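Local coordinates for protein alkaline phosphatase (Thermus thermophilus, PDB 7KWD) that probably hydrolyses phosphate monoesters as an alkaline phosphatase, a homodimeric enzyme whose subunits each bind zinc and magnesium ions, at residues L300-F303 with V304-P308; L247-M250 with V251-A254. All blocks are in the same frame, centred on the assembly; numbering follows the deposited sequence.

Contact 1: residues L300-F303 with V304-P308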
loop_
_atom_site.group_PDB
_atom_site.type_symbol
_atom_site.label_atom_id
_atom_site.label_comp_id
_atom_site.label_asym_id
_atom_site.label_seq_id
_atom_site.Cartn_x
_atom_site.Cartn_y
_atom_site.Cartn_z
ATOM N N LEU A 300 14.414 15.422 -14.139
ATOM C CA LEU A 300 13.186 16.112 -14.499
ATOM C C LEU A 300 12.935 17.297 -13.582
ATOM O O LEU A 300 12.461 18.337 -14.037
ATOM C CB LEU A 300 12.017 15.129 -14.452
ATOM C CG LEU A 300 12.106 13.992 -15.470
ATOM C CD1 LEU A 300 10.896 13.065 -15.356
ATOM C CD2 LEU A 300 12.271 14.527 -16.913
ATOM N N THR A 301 13.205 17.154 -12.278
ATOM C CA THR A 301 12.958 18.281 -11.383
ATOM C C THR A 301 13.945 19.412 -11.665
ATOM O O THR A 301 13.571 20.589 -11.688
ATOM C CB THR A 301 13.019 17.854 -9.918
ATOM O OG1 THR A 301 14.276 17.246 -9.616
ATOM C CG2 THR A 301 11.901 16.906 -9.612
ATOM N N ALA A 302 15.193 19.075 -11.956
ATOM C CA ALA A 302 16.150 20.125 -12.297
ATOM C C ALA A 302 15.715 20.853 -13.560
ATOM O O ALA A 302 15.837 22.076 -13.643
ATOM C CB ALA A 302 17.550 19.535 -12.445
ATOM N N PHE A 303 15.165 20.130 -14.541
ATOM C CA PHE A 303 14.586 20.806 -15.701
ATOM C C PHE A 303 13.426 21.731 -15.302
ATOM O O PHE A 303 13.337 22.873 -15.769
ATOM C CB PHE A 303 14.113 19.796 -16.743
ATOM C CG PHE A 303 13.618 20.445 -18.015
ATOM C CD1 PHE A 303 12.288 20.806 -18.147
ATOM C CD2 PHE A 303 14.484 20.731 -19.055
ATOM C CE1 PHE A 303 11.829 21.422 -19.289
ATOM C CE2 PHE A 303 14.031 21.342 -20.205
ATOM C CZ PHE A 303 12.698 21.700 -20.319
ATOM N N VAL A 304 12.518 21.262 -14.446
ATOM C CA VAL A 304 11.391 22.121 -14.075
ATOM C C VAL A 304 11.890 23.356 -13.323
ATOM O O VAL A 304 11.378 24.457 -13.514
ATOM C CB VAL A 304 10.358 21.329 -13.256
ATOM C CG1 VAL A 304 9.235 22.230 -12.775
ATOM C CG2 VAL A 304 9.768 20.202 -14.117
ATOM N N ASP A 305 12.891 23.178 -12.442
ATOM C CA ASP A 305 13.490 24.297 -11.725
ATOM C C ASP A 305 13.972 25.367 -12.696
ATOM O O ASP A 305 13.748 26.556 -12.490
ATOM C CB ASP A 305 14.667 23.818 -10.869
ATOM C CG ASP A 305 14.248 22.890 -9.733
ATOM O OD1 ASP A 305 13.062 22.845 -9.372
ATOM O OD2 ASP A 305 15.125 22.183 -9.215
ATOM N N ARG A 306 14.625 24.953 -13.776
ATOM C CA ARG A 306 15.080 25.904 -14.780
ATOM C C ARG A 306 13.964 26.388 -15.695
ATOM O O ARG A 306 14.174 27.382 -16.387
ATOM C CB ARG A 306 16.212 25.293 -15.616
ATOM C CG ARG A 306 17.420 24.836 -14.764
ATOM C CD ARG A 306 18.574 24.280 -15.605
ATOM N NE ARG A 306 18.147 23.414 -16.714
ATOM C CZ ARG A 306 18.169 22.072 -16.714
ATOM N NH1 ARG A 306 18.592 21.391 -15.655
ATOM N NH2 ARG A 306 17.756 21.404 -17.787
ATOM N N ASN A 307 12.783 25.752 -15.676
ATOM C CA ASN A 307 11.714 26.022 -16.647
ATOM C C ASN A 307 10.364 26.086 -15.955
ATOM O O ASN A 307 9.564 25.147 -16.009
ATOM C CB ASN A 307 11.690 24.944 -17.731
ATOM C CG ASN A 307 12.870 25.038 -18.655
ATOM O OD1 ASN A 307 12.830 25.751 -19.644
ATOM N ND2 ASN A 307 13.924 24.322 -18.333
ATOM N N PRO A 308 10.070 27.200 -15.290
ATOM C CA PRO A 308 8.811 27.295 -14.536
ATOM C C PRO A 308 7.561 27.257 -15.383
ATOM O O PRO A 308 6.468 27.104 -14.812
ATOM C CB PRO A 308 8.943 28.635 -13.804
ATOM C CG PRO A 308 10.106 29.332 -14.440
ATOM C CD PRO A 308 10.997 28.305 -14.976
HETATM O O HOH W 1 15.546 19.731 -8.531
#
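Asn-307 lays its side-chain amide over one face of the Phe-303 ring, ND2 standing 3.4 Å above the plane near the ring centre and the two planes only 14° apart. The same ND2 donates to Phe-303 O at 3.0 Å, a bond that lies in the amide plane, so stack and hydrogen bond together fix the rotation of the amide. With CG anti to the backbone N (chi1 -175°), the Phe-303 ring stands out from the helix and tilts toward its C-terminal end, where the amide meets its face. Arg-306 bends back at chi3 and spreads its guanidinium over the backbone of Ala-302 and Phe-303, Phe-303 CA sitting off-centre beneath one face; guanidinium and ring stand nearly perpendicular, with NH2 3.6 Å from Phe-303 CD2. On another side of the helix a water joins Thr-301 OG1, at 3.0 Å, to Asp-305 OD2, to which it donates at 2.6 Å. Thr-301 OG1 also bonds to Leu-297 O, and Tyr-443 holds Asp-305 OD1. Further out, Leu-255 and Ala-259 of helix 247-259 pack on Phe-303, and Leu-312 of strand 310-325 on Val-304. Helix 283-306 ends here, Asn-307 being the first residue to leave helical angles. Its amide bonds a carbonyl of the last turn while its flat side packs on a buried aromatic ring.

Contact 2: residues L247-M250 with V251-A254; sequences LKEM and VQAA
Val-251 sets CG2 3.5 Å from Leu-247 O, the carbonyl that its own N grips at 2.9 Å in a nearly straight bond, and this is the tightly packed side of the first turns of helix 247-259. Leu-247, Met-250, Val-251 and Ala-254 all lean on Val-139 of strand 135-140; Leu-247 and Val-251 also meet Val-269, and Leu-300 of helix 283-306 closes on Val-251. The solvent side, where Gln-252 is exposed, is looser, though Lys-248 and Gln-252 border helix 283-306 at Glu-295 and Leu-299. Gln-252, extended beyond CG, folds back across the preceding turn: its CG lies 3.2 Å from Lys-248 O, and its OE1 hangs 3.5 Å from Glu-249 CA. The straight chain of Lys-248 crosses it, CE 3.9 Å from Gln-252 NE2, a contact of van der Waals kind. Glu-249 instead turns its OE1 to Ser-246 N, just before the helix. Backbone bonding is weak at Ala-253, whose N reaches both Glu-249 O, at 3.4 Å, and Met-250 O; Ala-254 N resumes the helical bond to Met-250 O. The helix thus offers an apolar face to the strands, while on its solvent side methylenes of Lys-248 and Glu-249 pack against the Gln-252 amide without hydrogen bonds between these side chains, and the Glu-249 carboxylate supports an N-H at the helix start.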
loop_
_atom_site.group_PDB
_atom_site.type_symbol
_atom_site.label_atom_id
_atom_site.label_comp_id
_atom_site.label_asym_id
_atom_site.label_seq_id
_atom_site.Cartn_x
_atom_site.Cartn_y
_atom_site.Cartn_z
ATOM N N LEU A 247 17.108 4.393 -18.323
ATOM C CA LEU A 247 16.022 5.349 -18.541
ATOM C C LEU A 247 16.569 6.779 -18.575
ATOM O O LEU A 247 16.187 7.586 -19.439
ATOM C CB LEU A 247 14.953 5.165 -17.477
ATOM C CG LEU A 247 13.660 5.970 -17.722
ATOM C CD1 LEU A 247 13.061 5.668 -19.072
ATOM C CD2 LEU A 247 12.670 5.644 -16.595
ATOM N N LYS A 248 17.503 7.095 -17.669
ATOM C CA LYS A 248 18.086 8.436 -17.648
ATOM C C LYS A 248 18.698 8.800 -18.989
ATOM O O LYS A 248 18.483 9.915 -19.506
ATOM C CB LYS A 248 19.159 8.524 -16.550
ATOM C CG LYS A 248 19.852 9.904 -16.468
ATOM C CD LYS A 248 20.937 9.860 -15.378
ATOM C CE LYS A 248 21.543 11.234 -15.077
ATOM N NZ LYS A 248 22.657 11.078 -14.088
ATOM N N GLU A 249 19.492 7.891 -19.564
ATOM C CA GLU A 249 20.149 8.186 -20.840
ATOM C C GLU A 249 19.129 8.501 -21.922
ATOM O O GLU A 249 19.371 9.339 -22.796
ATOM C CB GLU A 249 21.030 7.005 -21.277
ATOM C CG GLU A 249 22.390 6.964 -20.553
ATOM C CD GLU A 249 23.192 5.672 -20.757
ATOM O OE1 GLU A 249 22.615 4.564 -20.902
ATOM O OE2 GLU A 249 24.429 5.779 -20.753
ATOM N N MET A 250 17.998 7.806 -21.904
ATOM C CA MET A 250 16.958 8.072 -22.895
ATOM C C MET A 250 16.314 9.432 -22.652
ATOM O O MET A 250 16.141 10.212 -23.593
ATOM C CB MET A 250 15.922 6.943 -22.862
ATOM C CG MET A 250 16.433 5.646 -23.502
ATOM S SD MET A 250 15.195 4.372 -23.748
ATOM C CE MET A 250 15.024 3.567 -22.289
ATOM N N VAL A 251 15.995 9.764 -21.393
ATOM C CA VAL A 251 15.457 11.101 -21.116
ATOM C C VAL A 251 16.458 12.199 -21.504
ATOM O O VAL A 251 16.074 13.237 -22.067
ATOM C CB VAL A 251 15.033 11.205 -19.641
ATOM C CG1 VAL A 251 14.615 12.608 -19.327
ATOM C CG2 VAL A 251 13.859 10.238 -19.344
ATOM N N GLN A 252 17.751 12.008 -21.195
ATOM C CA GLN A 252 18.741 13.041 -21.534
ATOM C C GLN A 252 18.715 13.366 -23.024
ATOM O O GLN A 252 18.934 14.524 -23.407
ATOM C CB GLN A 252 20.150 12.598 -21.135
ATOM C CG GLN A 252 20.343 12.478 -19.651
ATOM C CD GLN A 252 21.731 11.980 -19.259
ATOM O OE1 GLN A 252 22.114 10.826 -19.546
ATOM N NE2 GLN A 252 22.472 12.824 -18.532
ATOM N N ALA A 253 18.417 12.374 -23.868
ATOM C CA ALA A 253 18.331 12.630 -25.301
ATOM C C ALA A 253 17.020 13.299 -25.677
ATOM O O ALA A 253 16.983 14.131 -26.589
ATOM C CB ALA A 253 18.494 11.318 -26.085
ATOM N N ALA A 254 15.927 12.947 -25.004
ATOM C CA ALA A 254 14.628 13.448 -25.434
ATOM C C ALA A 254 14.385 14.872 -24.961
ATOM O O ALA A 254 13.832 15.693 -25.698
ATOM C CB ALA A 254 13.517 12.539 -24.914
#

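Contact 2 comes first along the chain, in the opening turns of helix 247-259; strand 265-271 and helix 273-280 follow before contact 1 finishes helix 283-306 and leads on to strand 310-325. Each joins two adjoining segments through residues three or four apart, so neither closes a long loop, and the two stand in series without nesting or crossing. They meet in space, their centres about 15 Å apart, where Leu-300 CD2 packs 3.9 Å from Val-251 CG1. Two neighbouring helices are thereby joined over the strands: contact 2 rests on 135-140, 176-178 and 265-271, which carries the magnesium ligand Glu-270, contact 1 on 40-46, 438-443 and 310-325, which carries the zinc ligand Asp-317.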